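PDB 3PJ0: Lmo0305 protein, which is of unknown function but belongs to the beta-eliminating lyase family, with a PLP-dependent aminotransferase-type fold and a covalently attached pyridoxal phosphate. Local coordinates for residues Ala79-Ala84 / Glu88-Ala93; Lys7-Lys12 / Ile310-Gly315. One frame throughout, in Å; residues are numbered along the deposited sequence.

Interaction 1: residues Ala79-Ala84 / Glu88-Ala93; sequences ALRIWA and ENRRVA
The guanidinium of Arg-81 lies flat against that of Arg-90 in an offset stack, the planes 19° apart and the centres 3.7 Å from each other. NH2 of Arg-90 sits over the centre of the Arg-81 group, 3.3 Å from its CZ, whereas CZ of Arg-81 falls toward the rim of the Arg-90 group. Both chains bend at chi2 to meet: in Arg-81 (58°) the turn follows a CG anti to the backbone N, and in Arg-90 (-83°) it carries the aliphatic part past Ala-84, with CD 4.2 Å from Ala-84 CB. On the backbone, Asn-89 N donates to Ala-84 O over 3.0 Å, close to linear, tying the late turns of helix 72-87 to the chain that leaves it at Glu-88, whose phi is positive. Asn-89 OD1 accepts from Arg-91 N (2.9 Å), an Asx turn leading into strand 91-94. Further along, Leu-80 CD1 meets Val-92 CG2 at 4.4 Å, a loose apolar contact between the helix and the sheet it packs on. The stacked like charges are probably offset in part by Asp-85, which forms a salt bridge with Arg-81 NE. Gln-112 accepts from Arg-81 NH1 through its side chain and from Arg-90 NH1 through its backbone carbonyl, so one neutral residue holds both groups in place.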
loop_
_atom_site.group_PDB
_atom_site.type_symbol
_atom_site.label_atom_id
_atom_site.label_comp_id
_atom_site.label_asym_id
_atom_site.label_seq_id
_atom_site.Cartn_x
_atom_site.Cartn_y
_atom_site.Cartn_z
ATOM N N ALA A 79 -7.773 -1.682 13.396
ATOM C CA ALA A 79 -8.202 -2.631 14.418
ATOM C C ALA A 79 -8.747 -1.868 15.632
ATOM O O ALA A 79 -9.834 -2.185 16.131
ATOM C CB ALA A 79 -7.018 -3.595 14.833
ATOM N N LEU A 80 -7.995 -0.871 16.102
ATOM C CA LEU A 80 -8.374 -0.099 17.297
ATOM C C LEU A 80 -9.670 0.702 17.066
ATOM O O LEU A 80 -10.515 0.788 17.991
ATOM C CB LEU A 80 -7.212 0.806 17.769
ATOM C CG LEU A 80 -5.898 0.065 18.143
ATOM C CD1 LEU A 80 -4.822 0.985 18.620
ATOM C CD2 LEU A 80 -6.184 -1.079 19.178
ATOM N N ARG A 81 -9.848 1.251 15.865
ATOM C CA ARG A 81 -11.128 1.926 15.529
ATOM C C ARG A 81 -12.344 0.982 15.576
ATOM O O ARG A 81 -13.405 1.335 16.094
ATOM C CB ARG A 81 -11.048 2.643 14.167
ATOM C CG ARG A 81 -12.382 3.325 13.725
ATOM C CD ARG A 81 -12.895 4.355 14.710
ATOM N NE ARG A 81 -14.193 4.842 14.255
ATOM C CZ ARG A 81 -14.375 5.851 13.403
ATOM N NH1 ARG A 81 -13.351 6.567 12.947
ATOM N NH2 ARG A 81 -15.614 6.151 13.017
ATOM N N ILE A 82 -12.199 -0.221 15.023
ATOM C CA ILE A 82 -13.279 -1.174 15.054
ATOM C C ILE A 82 -13.667 -1.473 16.511
ATOM O O ILE A 82 -14.858 -1.424 16.853
ATOM C CB ILE A 82 -12.907 -2.457 14.313
ATOM C CG1 ILE A 82 -12.707 -2.158 12.832
ATOM C CG2 ILE A 82 -13.984 -3.578 14.492
ATOM C CD1 ILE A 82 -12.026 -3.292 12.017
ATOM N N TRP A 83 -12.686 -1.751 17.380
ATOM C CA TRP A 83 -13.006 -2.030 18.788
ATOM C C TRP A 83 -13.571 -0.784 19.492
ATOM O O TRP A 83 -14.446 -0.917 20.306
ATOM C CB TRP A 83 -11.824 -2.626 19.549
ATOM C CG TRP A 83 -11.366 -3.962 19.041
ATOM C CD1 TRP A 83 -10.104 -4.298 18.688
ATOM C CD2 TRP A 83 -12.176 -5.109 18.759
ATOM N NE1 TRP A 83 -10.057 -5.578 18.231
ATOM C CE2 TRP A 83 -11.318 -6.105 18.252
ATOM C CE3 TRP A 83 -13.547 -5.399 18.896
ATOM C CZ2 TRP A 83 -11.772 -7.374 17.890
ATOM C CZ3 TRP A 83 -14.005 -6.664 18.512
ATOM C CH2 TRP A 83 -13.120 -7.631 18.028
ATOM N N ALA A 84 -13.098 0.419 19.144
ATOM C CA ALA A 84 -13.643 1.652 19.733
ATOM C C ALA A 84 -15.132 1.807 19.382
ATOM O O ALA A 84 -15.966 2.177 20.248
ATOM C CB ALA A 84 -12.841 2.879 19.274
ATOM N N GLU A 88 -18.065 1.827 21.922
ATOM C CA GLU A 88 -18.403 3.258 21.965
ATOM C C GLU A 88 -17.460 3.977 22.949
ATOM O O GLU A 88 -17.880 4.639 23.891
ATOM C CB GLU A 88 -19.891 3.515 22.271
ATOM C CG GLU A 88 -20.848 3.222 21.091
ATOM C CD GLU A 88 -22.299 3.685 21.339
ATOM O OE1 GLU A 88 -22.565 4.347 22.360
ATOM O OE2 GLU A 88 -23.171 3.390 20.499
ATOM N N ASN A 89 -16.159 3.832 22.708
ATOM C CA ASN A 89 -15.144 4.429 23.573
ATOM C C ASN A 89 -13.854 4.626 22.777
ATOM O O ASN A 89 -13.194 3.659 22.413
ATOM C CB ASN A 89 -14.951 3.525 24.808
ATOM C CG ASN A 89 -13.952 4.080 25.813
ATOM O OD1 ASN A 89 -13.119 4.910 25.486
ATOM N ND2 ASN A 89 -14.024 3.593 27.044
ATOM N N ARG A 90 -13.504 5.879 22.520
ATOM C CA ARG A 90 -12.313 6.229 21.711
ATOM C C ARG A 90 -11.005 6.271 22.488
ATOM O O ARG A 90 -9.982 6.752 21.964
ATOM C CB ARG A 90 -12.542 7.557 20.945
ATOM C CG ARG A 90 -13.612 7.491 19.834
ATOM C CD ARG A 90 -13.168 6.947 18.479
ATOM N NE ARG A 90 -14.271 7.069 17.524
ATOM C CZ ARG A 90 -14.370 7.890 16.491
ATOM N NH1 ARG A 90 -13.357 8.647 16.062
ATOM N NH2 ARG A 90 -15.512 7.881 15.802
ATOM N N ARG A 91 -11.001 5.816 23.740
ATOM C CA ARG A 91 -9.740 5.730 24.482
ATOM C C ARG A 91 -9.190 4.310 24.329
ATOM O O ARG A 91 -9.954 3.338 24.332
ATOM C CB ARG A 91 -9.909 6.075 25.970
ATOM C CG ARG A 91 -9.843 7.583 26.303
ATOM C CD ARG A 91 -10.943 8.364 25.682
ATOM N NE ARG A 91 -12.253 7.858 26.097
ATOM C CZ ARG A 91 -13.420 8.247 25.587
ATOM N NH1 ARG A 91 -13.472 9.177 24.634
ATOM N NH2 ARG A 91 -14.548 7.695 26.041
ATOM N N VAL A 92 -7.880 4.201 24.165
ATOM C CA VAL A 92 -7.175 2.895 24.155
ATOM C C VAL A 92 -5.983 2.998 25.096
ATOM O O VAL A 92 -5.658 4.105 25.546
ATOM C CB VAL A 92 -6.707 2.460 22.762
ATOM C CG1 VAL A 92 -7.889 2.371 21.818
ATOM C CG2 VAL A 92 -5.645 3.411 22.187
ATOM N N ALA A 93 -5.314 1.881 25.378
ATOM C CA ALA A 93 -4.158 1.913 26.244
ATOM C C ALA A 93 -3.040 1.024 25.717
ATOM O O ALA A 93 -3.279 -0.076 25.216
ATOM C CB ALA A 93 -4.538 1.509 27.709
#

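Interaction 2: residues Lys7-Lys12 / Ile310-Gly315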
loop_
_atom_site.group_PDB
_atom_site.type_symbol
_atom_site.label_atom_id
_atom_site.label_comp_id
_atom_site.label_asym_id
_atom_site.label_seq_id
_atom_site.Cartn_x
_atom_site.Cartn_y
_atom_site.Cartn_z
ATOM N N LYS A 7 28.857 4.678 9.425
ATOM C CA LYS A 7 27.915 4.282 8.360
ATOM C C LYS A 7 28.675 3.671 7.177
ATOM O O LYS A 7 28.321 2.604 6.679
ATOM C CB LYS A 7 27.140 5.522 7.875
ATOM C CG LYS A 7 26.202 5.283 6.693
ATOM C CD LYS A 7 26.062 6.535 5.777
ATOM C CE LYS A 7 27.350 6.753 4.925
ATOM N NZ LYS A 7 27.338 7.914 3.987
ATOM N N THR A 8 29.719 4.363 6.737
ATOM C CA THR A 8 30.532 3.934 5.600
ATOM C C THR A 8 31.252 2.632 5.893
ATOM O O THR A 8 31.266 1.728 5.059
ATOM C CB THR A 8 31.552 5.039 5.195
ATOM O OG1 THR A 8 30.823 6.167 4.682
ATOM C CG2 THR A 8 32.538 4.545 4.143
ATOM N N SER A 9 31.831 2.532 7.088
ATOM C CA SER A 9 32.517 1.311 7.508
ATOM C C SER A 9 31.574 0.102 7.506
ATOM O O SER A 9 31.931 -1.001 7.060
ATOM C CB SER A 9 33.066 1.517 8.915
ATOM O OG SER A 9 33.673 0.346 9.410
ATOM N N TYR A 10 30.379 0.317 8.031
ATOM C CA TYR A 10 29.359 -0.742 8.130
ATOM C C TYR A 10 28.887 -1.168 6.756
ATOM O O TYR A 10 28.794 -2.379 6.458
ATOM C CB TYR A 10 28.173 -0.234 8.923
ATOM C CG TYR A 10 27.066 -1.248 9.170
ATOM C CD1 TYR A 10 27.180 -2.178 10.194
ATOM C CD2 TYR A 10 25.904 -1.251 8.413
ATOM C CE1 TYR A 10 26.179 -3.098 10.454
ATOM C CE2 TYR A 10 24.872 -2.177 8.677
ATOM C CZ TYR A 10 25.029 -3.090 9.700
ATOM O OH TYR A 10 24.053 -3.998 10.017
ATOM N N GLN A 11 28.569 -0.176 5.927
ATOM C CA GLN A 11 28.126 -0.450 4.568
ATOM C C GLN A 11 29.145 -1.283 3.741
ATOM O O GLN A 11 28.720 -2.095 2.922
ATOM C CB GLN A 11 27.672 0.850 3.875
ATOM C CG GLN A 11 26.336 1.338 4.449
ATOM C CD GLN A 11 25.871 2.686 3.921
ATOM O OE1 GLN A 11 26.662 3.491 3.415
ATOM N NE2 GLN A 11 24.586 2.948 4.070
ATOM N N LYS A 12 30.444 -1.160 4.027
ATOM C CA LYS A 12 31.494 -1.871 3.292
ATOM C C LYS A 12 31.735 -3.307 3.757
ATOM O O LYS A 12 32.469 -4.062 3.101
ATOM C CB LYS A 12 32.821 -1.109 3.417
ATOM C CG LYS A 12 32.904 0.195 2.649
ATOM C CD LYS A 12 34.135 0.976 3.086
ATOM C CE LYS A 12 34.462 2.104 2.134
ATOM N NZ LYS A 12 35.678 2.859 2.567
ATOM N N ILE A 310 37.135 -1.963 14.129
ATOM C CA ILE A 310 36.902 -3.404 14.179
ATOM C C ILE A 310 36.251 -3.915 12.901
ATOM O O ILE A 310 36.636 -4.965 12.403
ATOM C CB ILE A 310 36.054 -3.807 15.393
ATOM C CG1 ILE A 310 36.823 -3.552 16.691
ATOM C CG2 ILE A 310 35.700 -5.287 15.318
ATOM C CD1 ILE A 310 35.969 -3.842 17.949
ATOM N N GLN A 311 35.249 -3.196 12.407
ATOM C CA GLN A 311 34.568 -3.563 11.161
ATOM C C GLN A 311 35.544 -3.578 9.975
ATOM O O GLN A 311 35.536 -4.492 9.144
ATOM C CB GLN A 311 33.398 -2.616 10.903
ATOM C CG GLN A 311 32.235 -2.807 11.928
ATOM C CD GLN A 311 31.101 -1.790 11.806
ATOM O OE1 GLN A 311 30.001 -2.038 12.290
ATOM N NE2 GLN A 311 31.366 -0.645 11.170
ATOM N N ASP A 312 36.399 -2.571 9.913
ATOM C CA ASP A 312 37.383 -2.473 8.826
ATOM C C ASP A 312 38.411 -3.613 8.843
ATOM O O ASP A 312 38.809 -4.109 7.787
ATOM C CB ASP A 312 38.122 -1.125 8.888
ATOM C CG ASP A 312 37.228 0.073 8.607
ATOM O OD1 ASP A 312 36.035 -0.059 8.285
ATOM O OD2 ASP A 312 37.742 1.194 8.711
ATOM N N GLU A 313 38.812 -4.029 10.043
ATOM C CA GLU A 313 39.830 -5.069 10.235
ATOM C C GLU A 313 39.307 -6.523 10.194
ATOM O O GLU A 313 40.099 -7.448 9.990
ATOM C CB GLU A 313 40.599 -4.793 11.539
ATOM C CG GLU A 313 41.453 -3.507 11.447
ATOM C CD GLU A 313 42.084 -3.049 12.758
ATOM O OE1 GLU A 313 41.859 -3.676 13.818
ATOM O OE2 GLU A 313 42.814 -2.033 12.726
ATOM N N THR A 314 38.008 -6.724 10.418
ATOM C CA THR A 314 37.377 -8.065 10.366
ATOM C C THR A 314 36.366 -8.342 9.244
ATOM O O THR A 314 36.073 -9.507 8.961
ATOM C CB THR A 314 36.645 -8.364 11.690
ATOM O OG1 THR A 314 35.451 -7.558 11.796
ATOM C CG2 THR A 314 37.566 -8.104 12.875
ATOM N N GLY A 315 35.810 -7.299 8.634
ATOM C CA GLY A 315 34.795 -7.464 7.586
ATOM C C GLY A 315 33.416 -7.802 8.135
ATOM O O GLY A 315 32.528 -8.148 7.371
HETATM O O HOH W 1 34.522 -1.828 6.619
#
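Helical segments 7-11 and 310-314 run nearly parallel, their N-to-C directions 25° apart and their axes 9.1 Å apart at closest approach, with Ser-9 and Asp-312 the nearest CA pair at 6.3 Å. Ser-9 OG, anti to its own N (chi1 177°), points into the gap and uses both its roles there. It donates to Asp-312 OD1 in a short 2.6 Å bond, arriving from above the carboxylate plane, and accepts from Gln-311 NE2 at 3.1 Å, nearly in the amide plane. A water adds a second bridge, donating to Ser-9 O and to Asp-312 OD1, so this one carboxylate oxygen accepts from both hydroxyl and water. The extended Gln-311 chain also brings OE1 to the edge of the Tyr-10 ring, 3.5 Å from CD1, with ring and amide planes 45° apart. That OE1 accepts from the backbone N of Ile-318 and of Ser-319, which probably fixes which end of the amide is the oxygen and so turns NE2 to the serine. Gly-315, the first residue past the second helix, has positive phi; its backbone bonds to Tyr-15 of strand 15-16, which pairs in parallel with strand 316-317, while Ile-310 and Thr-314 pack on helix 345-358.

How the interactions relate
From the N terminus, helix 2-11 supplies the first half of interaction 2, but its partner comes 298 residues later, on helix 300-314, so this contact closes a loop around most of the chain. Interaction 1 is nested within that loop and is itself local: only three residues separate its segments, where helix 72-87 gives way to strand 91-94. The nearest atoms of interaction 1 and interaction 2 are about 31 Å apart, so the two do not touch, and they lie on opposite sides of the chain's centre. One joins helix 72-87 to strand 91-94 of the seven-stranded mixed sheet, and the other ties the N-terminal helix 2-11 to helix 300-314.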